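Local structure of carbohydrate kinase, FGGY (Rhodospirillum rubrum, 3IFR) at residues V415-M420 / V428-N433; A115-E120 / L138-L143; A382-F387 / A421-R426. The protein probably phosphorylates D-xylulose at the expense of ATP, as a xylulokinase of the FGGY family of carbohydrate kinases. One frame throughout, in Å; residues are numbered along the deposited sequence.

Contact 1. Residues V415-M420 / V428-N433; sequences VWMGIM and VQLLAN
Selenomethionine Met417 overlaps one methyl branch of Leu430, with its SE 3.5 Å from Leu430 CD2. The pair joins helix 414-424 to strand 428-432. These are the last two elements of a right-handed beta-alpha-beta crossover that starts at strand 403-407. The unit belongs to the C-terminal domain of an FGGY kinase, in the actin-like ATPase clan. The two side chains run aslant to each other. Met417 CG also touches the leucine, and here both methyls take part, CD2 at 3.6 Å and CD1 at 3.8 Å from CG. Bends at chi2 (-59°) and chi3 (89°) fold the Met417 chain back, so SE sits by CD2 while the residue's end turns away from the strand. One turn on, selenomethionine Met420 makes a looser contact, with its CG 4.3 Å from Val428 CG2. Its end also leads off, to Phe387 of helix 372-397. Val428 and Leu430 stand two apart on the strand, so both point toward the helix. All four side chains are buried, and the touching atoms are apolar. Ala406 of strand 403-407 lies beside both Val428 and Leu430, and Ile468 of strand 463-468 lies beside Met417. Between the two strand residues, Gln429 NE2 bonds to Gly465 O of strand 463-468. Gln429 NE2 also donates to Leu430 O at 2.9 Å, 15° from the carbonyl plane.

Contact 2. Residues A115-E120 / L138-L143; sequences AELRAE and LVTAKL
A chi1 of -79° sets Leu117 CG beside its own backbone N, and an extended chi2 of 172° carries CD1 out to helix 139-149. On that helix, Thr140 has chi1 -66°. This places OG1 beside the backbone N and CG2 opposite that N, where CG2 meets the leucine. Leu117 and Thr140 thus touch methyl to methyl, with Leu117 CD1 3.7 Å from Thr140 CG2. The second branch joins more loosely, as Leu117 CD2 is 4.0 Å from the same Thr140 CG2. The threonine methyl therefore faces both arms of the leucine fork. Leu117 CD1 also reaches the backbone of the next residue, at 3.8 Å from Ala141 CA. The methyl of Ala141 lies a little farther off, with its CB 4.1 Å from Leu117 CD1. At Ala141 the leucine methyl thus comes nearer to the backbone CA than to CB. One buried leucine carries the helix 111-120 side of the contact, and it meets two consecutive residues of helix 139-149. The nearest CA atoms, those of Leu117 and Ala141, are 7.5 Å apart. Thr140 also packs on Phe187. Acidic residues near Leu117 reach farther along helix 139-149: Glu116 forms a salt bridge with Arg148, and Glu120 forms one with Arg144. Leu138 is at the N-cap position of helix 139-149, and its side chain packs on Phe126 of helix 123-130. Helices 111-120, 123-130 and 139-149 follow one another in the chain. The contact is a helix-helix packing between helix 111-120 and helix 139-149, within the N-terminal FGGY domain.

Contact 3. Residues A382-F387 / A421-R426; sequences AVALAF and ADVLQR
Leu385 and Val423 meet with their side chains at about a right angle, and Leu385 CD1 lies 3.7 Å from Val423 CG1. The CB of Leu385 points away from helix 414-424. Its chi1 of -108° and chi2 of 14° bring CD1 back across to the valine. Ala384 points its CB toward helix 414-424, and Ala384 CB is 4.1 Å from Val423 CG2. The two branches of Val423 thus divide the work, CG1 for the leucine and CG2 for the alanine. With chi1 at 152°, CG1 lies roughly opposite the backbone N, and CG2 lies beside it. The helices come close here, with the CA atoms of Ala384 and Val423 6.8 Å apart, which fits the short side chain of Ala384. The contact falls near the end of helix 414-424. Gln425 follows with positive phi, and the chain then turns towards strand 428-432. Helix 475-496 adds a third side, placing Leu481 on Leu385 and Tyr478 on Val423. Leu424, next to Val423, packs on Phe404 of strand 403-407. Helix 414-424 thus packs against helix 372-397 and the sheet of the C-terminal FGGY domain, with helix 475-496 touching it near its end.

In the fold
Contacts 1 and 3 share helix 414-424 in the C-terminal FGGY domain. Contact 1 ties it to the sheet, and contact 3 ties it to helix 372-397. Their centres are about 11 Å apart, and they touch directly, as where Val428 CG2 lies 3.9 Å from Ala421 CA. Contact 2 is in the N-terminal FGGY domain, with its centre about 38 Å from that of contact 1, across the centre of the chain. The touching residues are buried in all three, and every contact is apolar. Selenomethionines pack on strand residues in contact 1, whereas contacts 2 and 3 pair a leucine with a beta-branched residue, with an alanine beside it. At contact 2, arginines beyond the segments add ionic links between the same two helices.

Contact 1. Residues V415-M420 / V428-N433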
ATOM      1  N   VAL A 415     -23.972   5.368  -2.854  1.00 23.49           N
ATOM      2  CA  VAL A 415     -24.497   4.248  -3.598  1.00 23.54           C
ATOM      3  C   VAL A 415     -23.483   3.106  -3.655  1.00 23.75           C
ATOM      4  O   VAL A 415     -23.847   1.945  -3.488  1.00 23.09           O
ATOM      5  CB  VAL A 415     -24.907   4.683  -4.994  1.00 25.74           C
ATOM      6  CG1 VAL A 415     -25.521   3.530  -5.746  1.00 23.43           C
ATOM      7  CG2 VAL A 415     -25.908   5.851  -4.861  1.00 27.76           C
ATOM      8  N   TRP A 416     -22.212   3.434  -3.897  1.00 24.30           N
ATOM      9  CA  TRP A 416     -21.200   2.402  -4.058  1.00 21.75           C
ATOM     10  C   TRP A 416     -21.061   1.667  -2.734  1.00 21.93           C
ATOM     11  O   TRP A 416     -21.054   0.447  -2.707  1.00 19.40           O
ATOM     12  CB  TRP A 416     -19.849   2.978  -4.495  1.00 19.28           C
ATOM     13  CG  TRP A 416     -18.970   1.979  -5.208  1.00 24.56           C
ATOM     14  CD1 TRP A 416     -19.310   0.701  -5.619  1.00 21.13           C
ATOM     15  CD2 TRP A 416     -17.613   2.182  -5.640  1.00 24.69           C
ATOM     16  NE1 TRP A 416     -18.237   0.111  -6.232  1.00 21.08           N
ATOM     17  CE2 TRP A 416     -17.195   1.002  -6.273  1.00 22.33           C
ATOM     18  CE3 TRP A 416     -16.716   3.261  -5.548  1.00 24.38           C
ATOM     19  CZ2 TRP A 416     -15.916   0.867  -6.816  1.00 24.29           C
ATOM     20  CZ3 TRP A 416     -15.462   3.130  -6.096  1.00 25.03           C
ATOM     21  CH2 TRP A 416     -15.068   1.938  -6.714  1.00 25.74           C
HETATM   22  N   MSE A 417     -20.974   2.429  -1.644  1.00 22.36           N
HETATM   23  CA  MSE A 417     -20.775   1.850  -0.325  1.00 23.07           C
HETATM   24  C   MSE A 417     -21.985   1.003   0.128  1.00 22.34           C
HETATM   25  O   MSE A 417     -21.815  -0.052   0.727  1.00 22.28           O
HETATM   26  CB  MSE A 417     -20.437   2.940   0.681  1.00 22.33           C
HETATM   27  CG  MSE A 417     -19.165   3.681   0.364  1.00 27.19           C
HETATM   28 SE   MSE A 417     -17.538   2.519   0.261  1.00 45.00          SE
HETATM   29  CE  MSE A 417     -17.618   2.043  -1.662  1.00 25.41           C
ATOM     30  N   GLY A 418     -23.200   1.454  -0.173  1.00 21.62           N
ATOM     31  CA  GLY A 418     -24.383   0.643   0.056  1.00 19.59           C
ATOM     32  C   GLY A 418     -24.200  -0.655  -0.697  1.00 21.33           C
ATOM     33  O   GLY A 418     -24.398  -1.751  -0.158  1.00 20.97           O
ATOM     34  N   ILE A 419     -23.758  -0.550  -1.948  1.00 21.06           N
ATOM     35  CA  ILE A 419     -23.534  -1.753  -2.737  1.00 18.72           C
ATOM     36  C   ILE A 419     -22.485  -2.637  -2.079  1.00 19.73           C
ATOM     37  O   ILE A 419     -22.657  -3.849  -1.973  1.00 18.91           O
ATOM     38  CB  ILE A 419     -23.143  -1.401  -4.185  1.00 22.36           C
ATOM     39  CG1 ILE A 419     -24.390  -0.920  -4.953  1.00 21.06           C
ATOM     40  CG2 ILE A 419     -22.368  -2.571  -4.893  1.00 14.73           C
ATOM     41  CD1 ILE A 419     -24.028  -0.165  -6.210  1.00 19.24           C
HETATM   42  N   MSE A 420     -21.376  -2.042  -1.657  1.00 20.14           N
HETATM   43  CA  MSE A 420     -20.320  -2.831  -1.031  1.00 20.70           C
HETATM   44  C   MSE A 420     -20.830  -3.622   0.173  1.00 20.73           C
HETATM   45  O   MSE A 420     -20.548  -4.811   0.299  1.00 21.11           O
HETATM   46  CB  MSE A 420     -19.187  -1.927  -0.567  1.00 22.65           C
HETATM   47  CG  MSE A 420     -18.020  -2.688   0.072  1.00 23.67           C
HETATM   48 SE   MSE A 420     -16.967  -3.623  -1.326  1.00 40.20          SE
HETATM   49  CE  MSE A 420     -17.419  -5.508  -0.841  1.00 20.47           C
ATOM     50  N   VAL A 428     -19.998  -1.900   7.117  1.00 15.11           N
ATOM     51  CA  VAL A 428     -18.759  -1.321   6.630  1.00 16.79           C
ATOM     52  C   VAL A 428     -18.557   0.046   7.287  1.00 18.21           C
ATOM     53  O   VAL A 428     -19.395   0.925   7.129  1.00 19.47           O
ATOM     54  CB  VAL A 428     -18.747  -1.154   5.079  1.00 15.90           C
ATOM     55  CG1 VAL A 428     -17.497  -0.454   4.653  1.00 16.76           C
ATOM     56  CG2 VAL A 428     -18.918  -2.494   4.318  1.00 15.72           C
ATOM     57  N   GLN A 429     -17.466   0.242   8.016  1.00 17.34           N
ATOM     58  CA  GLN A 429     -17.213   1.553   8.636  1.00 19.00           C
ATOM     59  C   GLN A 429     -16.443   2.469   7.686  1.00 21.04           C
ATOM     60  O   GLN A 429     -15.268   2.219   7.414  1.00 21.16           O
ATOM     61  CB  GLN A 429     -16.409   1.392   9.926  1.00 21.12           C
ATOM     62  CG  GLN A 429     -15.942   2.742  10.551  1.00 24.66           C
ATOM     63  CD  GLN A 429     -17.101   3.532  11.155  1.00 24.82           C
ATOM     64  OE1 GLN A 429     -17.578   3.207  12.249  1.00 24.51           O
ATOM     65  NE2 GLN A 429     -17.572   4.559  10.429  1.00 22.52           N
ATOM     66  N   LEU A 430     -17.101   3.506   7.171  1.00 19.79           N
ATOM     67  CA  LEU A 430     -16.457   4.473   6.285  1.00 22.53           C
ATOM     68  C   LEU A 430     -15.603   5.436   7.121  1.00 25.78           C
ATOM     69  O   LEU A 430     -15.934   5.728   8.277  1.00 26.50           O
ATOM     70  CB  LEU A 430     -17.486   5.284   5.494  1.00 21.91           C
ATOM     71  CG  LEU A 430     -18.427   4.573   4.529  1.00 24.63           C
ATOM     72  CD1 LEU A 430     -19.214   5.631   3.678  1.00 18.52           C
ATOM     73  CD2 LEU A 430     -17.630   3.569   3.636  1.00 21.50           C
ATOM     74  N   LEU A 431     -14.502   5.898   6.540  1.00 23.21           N
ATOM     75  CA  LEU A 431     -13.631   6.866   7.191  1.00 29.69           C
ATOM     76  C   LEU A 431     -12.854   7.654   6.141  1.00 27.53           C
ATOM     77  O   LEU A 431     -12.716   7.239   4.984  1.00 26.22           O
ATOM     78  CB  LEU A 431     -12.656   6.169   8.128  1.00 29.80           C
ATOM     79  CG  LEU A 431     -11.671   5.293   7.362  1.00 27.32           C
ATOM     80  CD1 LEU A 431     -10.278   5.887   7.443  1.00 27.98           C
ATOM     81  CD2 LEU A 431     -11.665   3.877   7.926  1.00 28.46           C
ATOM     82  N   ALA A 432     -12.372   8.814   6.536  1.00 29.18           N
ATOM     83  CA  ALA A 432     -11.508   9.583   5.651  1.00 33.79           C
ATOM     84  C   ALA A 432     -10.135   9.674   6.287  1.00 33.88           C
ATOM     85  O   ALA A 432     -10.004   9.934   7.489  1.00 36.95           O
ATOM     86  CB  ALA A 432     -12.081  10.970   5.415  1.00 31.01           C
ATOM     87  N   ASN A 433      -9.102   9.483   5.497  1.00 32.29           N
ATOM     88  CA  ASN A 433      -7.756   9.501   6.039  1.00 33.50           C
ATOM     89  C   ASN A 433      -6.923  10.237   5.041  1.00 35.87           C
ATOM     90  O   ASN A 433      -6.148   9.626   4.329  1.00 38.02           O
ATOM     91  CB  ASN A 433      -7.274   8.072   6.137  1.00 35.17           C
ATOM     92  CG  ASN A 433      -5.973   7.928   6.891  1.00 40.41           C
ATOM     93  OD1 ASN A 433      -5.555   6.771   7.143  1.00 37.16           O
ATOM     94  ND2 ASN A 433      -5.307   9.073   7.259  1.00 34.23           N
TER

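Contact 2. Residues A115-E120 / L138-L143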
ATOM      1  N   ALA A 115      11.417 -13.946 -15.181  1.00 22.69           N
ATOM      2  CA  ALA A 115      11.388 -15.248 -15.854  1.00 26.15           C
ATOM      3  C   ALA A 115      12.544 -16.211 -15.438  1.00 28.36           C
ATOM      4  O   ALA A 115      12.289 -17.387 -15.166  1.00 30.53           O
ATOM      5  CB  ALA A 115      11.281 -15.079 -17.373  1.00 22.04           C
ATOM      6  N   GLU A 116      13.790 -15.722 -15.357  1.00 27.57           N
ATOM      7  CA  GLU A 116      14.896 -16.572 -14.913  1.00 31.40           C
ATOM      8  C   GLU A 116      14.713 -17.027 -13.486  1.00 29.73           C
ATOM      9  O   GLU A 116      14.884 -18.195 -13.180  1.00 33.67           O
ATOM     10  CB  GLU A 116      16.254 -15.866 -15.019  1.00 33.02           C
ATOM     11  CG  GLU A 116      16.412 -15.036 -16.245  1.00 33.41           C
ATOM     12  CD  GLU A 116      17.769 -14.409 -16.322  1.00 39.51           C
ATOM     13  OE1 GLU A 116      17.901 -13.220 -15.928  1.00 39.32           O
ATOM     14  OE2 GLU A 116      18.721 -15.110 -16.755  1.00 48.05           O
ATOM     15  N   LEU A 117      14.412 -16.085 -12.603  1.00 29.53           N
ATOM     16  CA  LEU A 117      14.212 -16.400 -11.196  1.00 31.93           C
ATOM     17  C   LEU A 117      13.178 -17.501 -11.099  1.00 30.80           C
ATOM     18  O   LEU A 117      13.364 -18.527 -10.440  1.00 31.01           O
ATOM     19  CB  LEU A 117      13.724 -15.154 -10.432  1.00 28.97           C
ATOM     20  CG  LEU A 117      14.866 -14.195 -10.123  1.00 29.06           C
ATOM     21  CD1 LEU A 117      14.355 -12.881  -9.557  1.00 23.93           C
ATOM     22  CD2 LEU A 117      15.879 -14.895  -9.209  1.00 24.67           C
ATOM     23  N   ARG A 118      12.068 -17.263 -11.767  1.00 30.14           N
ATOM     24  CA  ARG A 118      10.976 -18.226 -11.771  1.00 35.58           C
ATOM     25  C   ARG A 118      11.434 -19.597 -12.311  1.00 33.56           C
ATOM     26  O   ARG A 118      11.013 -20.623 -11.810  1.00 35.19           O
ATOM     27  CB  ARG A 118       9.820 -17.655 -12.571  1.00 31.12           C
ATOM     28  CG  ARG A 118       8.543 -18.055 -12.080  1.00 35.62           C
ATOM     29  CD  ARG A 118       7.687 -16.863 -11.862  1.00 39.49           C
ATOM     30  NE  ARG A 118       7.163 -16.346 -13.108  1.00 41.72           N
ATOM     31  CZ  ARG A 118       6.365 -15.290 -13.174  1.00 45.63           C
ATOM     32  NH1 ARG A 118       6.020 -14.669 -12.051  1.00 36.32           N
ATOM     33  NH2 ARG A 118       5.919 -14.851 -14.352  1.00 50.92           N
ATOM     34  N   ALA A 119      12.327 -19.605 -13.293  1.00 30.11           N
ATOM     35  CA  ALA A 119      12.851 -20.859 -13.832  1.00 33.40           C
ATOM     36  C   ALA A 119      13.916 -21.498 -12.941  1.00 35.02           C
ATOM     37  O   ALA A 119      14.138 -22.716 -12.986  1.00 33.70           O
ATOM     38  CB  ALA A 119      13.416 -20.643 -15.233  1.00 29.18           C
ATOM     39  N   GLU A 120      14.566 -20.671 -12.129  1.00 34.08           N
ATOM     40  CA  GLU A 120      15.648 -21.127 -11.287  1.00 30.66           C
ATOM     41  C   GLU A 120      15.253 -21.515  -9.841  1.00 33.56           C
ATOM     42  O   GLU A 120      15.978 -22.267  -9.193  1.00 32.91           O
ATOM     43  CB  GLU A 120      16.755 -20.084 -11.317  1.00 33.92           C
ATOM     44  CG  GLU A 120      17.775 -20.165 -10.201  1.00 30.72           C
ATOM     45  CD  GLU A 120      18.556 -18.875 -10.120  1.00 35.28           C
ATOM     46  OE1 GLU A 120      18.453 -18.085 -11.091  1.00 34.84           O
ATOM     47  OE2 GLU A 120      19.250 -18.639  -9.101  1.00 35.36           O
ATOM     48  N   LEU A 138      10.181  -7.778  -6.377  1.00 20.00           N
ATOM     49  CA  LEU A 138      11.310  -8.232  -5.562  1.00 22.30           C
ATOM     50  C   LEU A 138      12.552  -7.383  -5.847  1.00 21.33           C
ATOM     51  O   LEU A 138      12.968  -7.218  -7.011  1.00 19.12           O
ATOM     52  CB  LEU A 138      11.662  -9.689  -5.839  1.00 19.59           C
ATOM     53  CG  LEU A 138      10.596 -10.728  -5.588  1.00 23.61           C
ATOM     54  CD1 LEU A 138      11.119 -12.096  -6.028  1.00 20.90           C
ATOM     55  CD2 LEU A 138      10.187 -10.706  -4.107  1.00 23.81           C
ATOM     56  N   VAL A 139      13.123  -6.837  -4.781  1.00 19.90           N
ATOM     57  CA  VAL A 139      14.453  -6.232  -4.836  1.00 22.11           C
ATOM     58  C   VAL A 139      15.429  -7.133  -5.632  1.00 22.34           C
ATOM     59  O   VAL A 139      16.199  -6.654  -6.468  1.00 19.69           O
ATOM     60  CB  VAL A 139      14.959  -6.023  -3.431  1.00 19.67           C
ATOM     61  CG1 VAL A 139      16.448  -5.571  -3.444  1.00 20.35           C
ATOM     62  CG2 VAL A 139      14.053  -4.991  -2.755  1.00 18.11           C
ATOM     63  N   THR A 140      15.339  -8.440  -5.389  1.00 22.35           N
ATOM     64  CA  THR A 140      16.107  -9.465  -6.114  1.00 21.59           C
ATOM     65  C   THR A 140      15.976  -9.394  -7.650  1.00 21.49           C
ATOM     66  O   THR A 140      16.968  -9.506  -8.372  1.00 21.04           O
ATOM     67  CB  THR A 140      15.678 -10.851  -5.641  1.00 21.74           C
ATOM     68  OG1 THR A 140      16.069 -11.018  -4.269  1.00 23.88           O
ATOM     69  CG2 THR A 140      16.278 -11.944  -6.505  1.00 23.39           C
ATOM     70  N   ALA A 141      14.764  -9.234  -8.159  1.00 18.70           N
ATOM     71  CA  ALA A 141      14.582  -9.082  -9.606  1.00 19.19           C
ATOM     72  C   ALA A 141      15.289  -7.824 -10.122  1.00 23.44           C
ATOM     73  O   ALA A 141      16.096  -7.891 -11.048  1.00 22.14           O
ATOM     74  CB  ALA A 141      13.118  -9.048  -9.990  1.00 18.82           C
ATOM     75  N   LYS A 142      14.997  -6.673  -9.519  1.00 22.36           N
ATOM     76  CA  LYS A 142      15.720  -5.462  -9.876  1.00 20.58           C
ATOM     77  C   LYS A 142      17.236  -5.598  -9.748  1.00 20.32           C
ATOM     78  O   LYS A 142      17.951  -5.119 -10.622  1.00 22.46           O
ATOM     79  CB  LYS A 142      15.194  -4.249  -9.119  1.00 21.62           C
ATOM     80  CG  LYS A 142      13.821  -3.821  -9.613  1.00 21.87           C
ATOM     81  CD  LYS A 142      13.141  -2.986  -8.578  1.00 25.19           C
ATOM     82  CE  LYS A 142      11.796  -2.361  -9.061  1.00 23.92           C
ATOM     83  NZ  LYS A 142      10.599  -3.174  -8.724  1.00 27.12           N
ATOM     84  N   LEU A 143      17.732  -6.269  -8.708  1.00 19.91           N
ATOM     85  CA  LEU A 143      19.178  -6.539  -8.588  1.00 20.62           C
ATOM     86  C   LEU A 143      19.751  -7.352  -9.772  1.00 22.64           C
ATOM     87  O   LEU A 143      20.756  -6.948 -10.364  1.00 23.00           O
ATOM     88  CB  LEU A 143      19.504  -7.229  -7.273  1.00 20.74           C
ATOM     89  CG  LEU A 143      20.206  -6.431  -6.181  1.00 23.11           C
ATOM     90  CD1 LEU A 143      20.212  -4.951  -6.456  1.00 19.89           C
ATOM     91  CD2 LEU A 143      19.632  -6.780  -4.762  1.00 19.56           C
TER

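Contact 3. Residues A382-F387 / A421-R426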
ATOM      1  N   ALA A 382     -19.457  -5.101  -9.786  1.00 24.47           N
ATOM      2  CA  ALA A 382     -18.291  -5.926 -10.096  1.00 24.00           C
ATOM      3  C   ALA A 382     -17.090  -5.577  -9.178  1.00 23.57           C
ATOM      4  O   ALA A 382     -16.425  -6.465  -8.641  1.00 22.87           O
ATOM      5  CB  ALA A 382     -17.917  -5.854 -11.599  1.00 20.68           C
ATOM      6  N   VAL A 383     -16.810  -4.300  -8.984  1.00 21.82           N
ATOM      7  CA  VAL A 383     -15.674  -3.959  -8.139  1.00 23.03           C
ATOM      8  C   VAL A 383     -15.906  -4.502  -6.750  1.00 22.93           C
ATOM      9  O   VAL A 383     -15.002  -5.104  -6.170  1.00 25.40           O
ATOM     10  CB  VAL A 383     -15.370  -2.442  -8.125  1.00 23.58           C
ATOM     11  CG1 VAL A 383     -14.510  -2.042  -6.922  1.00 23.16           C
ATOM     12  CG2 VAL A 383     -14.697  -2.077  -9.397  1.00 21.89           C
ATOM     13  N   ALA A 384     -17.117  -4.311  -6.228  1.00 23.18           N
ATOM     14  CA  ALA A 384     -17.505  -4.862  -4.913  1.00 24.14           C
ATOM     15  C   ALA A 384     -17.244  -6.346  -4.867  1.00 24.04           C
ATOM     16  O   ALA A 384     -16.659  -6.865  -3.920  1.00 22.54           O
ATOM     17  CB  ALA A 384     -18.972  -4.627  -4.646  1.00 22.73           C
ATOM     18  N   LEU A 385     -17.708  -7.022  -5.904  1.00 22.68           N
ATOM     19  CA  LEU A 385     -17.577  -8.457  -6.016  1.00 23.95           C
ATOM     20  C   LEU A 385     -16.144  -8.949  -5.976  1.00 22.99           C
ATOM     21  O   LEU A 385     -15.859 -10.014  -5.401  1.00 24.33           O
ATOM     22  CB  LEU A 385     -18.194  -8.903  -7.324  1.00 24.77           C
ATOM     23  CG  LEU A 385     -19.509  -9.658  -7.287  1.00 23.25           C
ATOM     24  CD1 LEU A 385     -20.204  -9.580  -5.937  1.00 21.75           C
ATOM     25  CD2 LEU A 385     -20.336  -9.094  -8.428  1.00 23.61           C
ATOM     26  N   ALA A 386     -15.251  -8.200  -6.601  1.00 20.43           N
ATOM     27  CA  ALA A 386     -13.829  -8.543  -6.568  1.00 24.17           C
ATOM     28  C   ALA A 386     -13.301  -8.362  -5.158  1.00 25.90           C
ATOM     29  O   ALA A 386     -12.431  -9.116  -4.716  1.00 25.05           O
ATOM     30  CB  ALA A 386     -13.016  -7.701  -7.529  1.00 20.64           C
ATOM     31  N   PHE A 387     -13.798  -7.340  -4.470  1.00 21.33           N
ATOM     32  CA  PHE A 387     -13.436  -7.149  -3.078  1.00 25.46           C
ATOM     33  C   PHE A 387     -13.921  -8.338  -2.246  1.00 20.00           C
ATOM     34  O   PHE A 387     -13.211  -8.849  -1.404  1.00 19.34           O
ATOM     35  CB  PHE A 387     -13.995  -5.821  -2.537  1.00 22.82           C
ATOM     36  CG  PHE A 387     -13.024  -4.690  -2.622  1.00 26.01           C
ATOM     37  CD1 PHE A 387     -11.814  -4.768  -1.978  1.00 21.96           C
ATOM     38  CD2 PHE A 387     -13.315  -3.546  -3.369  1.00 27.78           C
ATOM     39  CE1 PHE A 387     -10.908  -3.736  -2.044  1.00 25.62           C
ATOM     40  CE2 PHE A 387     -12.407  -2.501  -3.432  1.00 27.05           C
ATOM     41  CZ  PHE A 387     -11.200  -2.604  -2.759  1.00 27.29           C
ATOM     42  N   ALA A 421     -21.576  -2.946   1.063  1.00 18.64           N
ATOM     43  CA  ALA A 421     -22.071  -3.582   2.252  1.00 18.65           C
ATOM     44  C   ALA A 421     -23.064  -4.681   1.926  1.00 19.18           C
ATOM     45  O   ALA A 421     -23.005  -5.759   2.535  1.00 17.98           O
ATOM     46  CB  ALA A 421     -22.682  -2.571   3.182  1.00 21.21           C
ATOM     47  N   ASP A 422     -23.979  -4.406   0.989  1.00 18.17           N
ATOM     48  CA  ASP A 422     -24.989  -5.406   0.605  1.00 23.14           C
ATOM     49  C   ASP A 422     -24.362  -6.649  -0.041  1.00 22.39           C
ATOM     50  O   ASP A 422     -24.962  -7.747  -0.050  1.00 20.89           O
ATOM     51  CB  ASP A 422     -26.034  -4.846  -0.362  1.00 24.02           C
ATOM     52  CG  ASP A 422     -27.012  -3.885   0.302  1.00 25.44           C
ATOM     53  OD1 ASP A 422     -27.147  -3.930   1.540  1.00 24.08           O
ATOM     54  OD2 ASP A 422     -27.640  -3.082  -0.440  1.00 26.08           O
ATOM     55  N   VAL A 423     -23.161  -6.478  -0.573  1.00 19.58           N
ATOM     56  CA  VAL A 423     -22.494  -7.593  -1.267  1.00 23.05           C
ATOM     57  C   VAL A 423     -21.680  -8.399  -0.253  1.00 22.86           C
ATOM     58  O   VAL A 423     -21.585  -9.638  -0.291  1.00 18.84           O
ATOM     59  CB  VAL A 423     -21.558  -7.071  -2.364  1.00 19.40           C
ATOM     60  CG1 VAL A 423     -20.425  -8.045  -2.601  1.00 19.44           C
ATOM     61  CG2 VAL A 423     -22.357  -6.752  -3.639  1.00 20.53           C
ATOM     62  N   LEU A 424     -21.092  -7.648   0.659  1.00 19.99           N
ATOM     63  CA  LEU A 424     -20.253  -8.221   1.653  1.00 22.14           C
ATOM     64  C   LEU A 424     -21.169  -8.801   2.727  1.00 20.07           C
ATOM     65  O   LEU A 424     -20.879  -9.833   3.306  1.00 18.24           O
ATOM     66  CB  LEU A 424     -19.393  -7.112   2.241  1.00 24.21           C
ATOM     67  CG  LEU A 424     -18.243  -7.586   3.098  1.00 25.04           C
ATOM     68  CD1 LEU A 424     -17.189  -8.157   2.182  1.00 24.72           C
ATOM     69  CD2 LEU A 424     -17.721  -6.386   3.917  1.00 25.05           C
ATOM     70  N   GLN A 425     -22.264  -8.113   3.024  1.00 21.26           N
ATOM     71  CA  GLN A 425     -23.190  -8.641   4.018  1.00 21.99           C
ATOM     72  C   GLN A 425     -22.465  -8.580   5.370  1.00 21.59           C
ATOM     73  O   GLN A 425     -22.562  -9.484   6.215  1.00 24.11           O
ATOM     74  CB  GLN A 425     -23.543 -10.066   3.599  1.00 19.82           C
ATOM     75  CG  GLN A 425     -25.029 -10.469   3.401  1.00 23.75           C
ATOM     76  CD  GLN A 425     -26.076  -9.366   3.375  1.00 23.68           C
ATOM     77  OE1 GLN A 425     -26.245  -8.647   2.399  1.00 25.55           O
ATOM     78  NE2 GLN A 425     -26.855  -9.309   4.427  1.00 25.04           N
ATOM     79  N   ARG A 426     -21.717  -7.498   5.557  1.00 20.09           N
ATOM     80  CA  ARG A 426     -21.229  -7.114   6.876  1.00 20.30           C
ATOM     81  C   ARG A 426     -21.209  -5.614   6.970  1.00 19.68           C
ATOM     82  O   ARG A 426     -21.142  -4.939   5.961  1.00 18.98           O
ATOM     83  CB  ARG A 426     -19.853  -7.695   7.149  1.00 20.47           C
ATOM     84  CG  ARG A 426     -19.941  -9.063   7.801  1.00 22.86           C
ATOM     85  CD  ARG A 426     -18.846  -9.953   7.285  1.00 24.39           C
ATOM     86  NE  ARG A 426     -18.871 -11.330   7.806  1.00 25.89           N
ATOM     87  CZ  ARG A 426     -19.975 -12.023   8.078  1.00 28.08           C
ATOM     88  NH1 ARG A 426     -21.177 -11.486   7.904  1.00 22.78           N
ATOM     89  NH2 ARG A 426     -19.871 -13.266   8.522  1.00 27.63           N
TER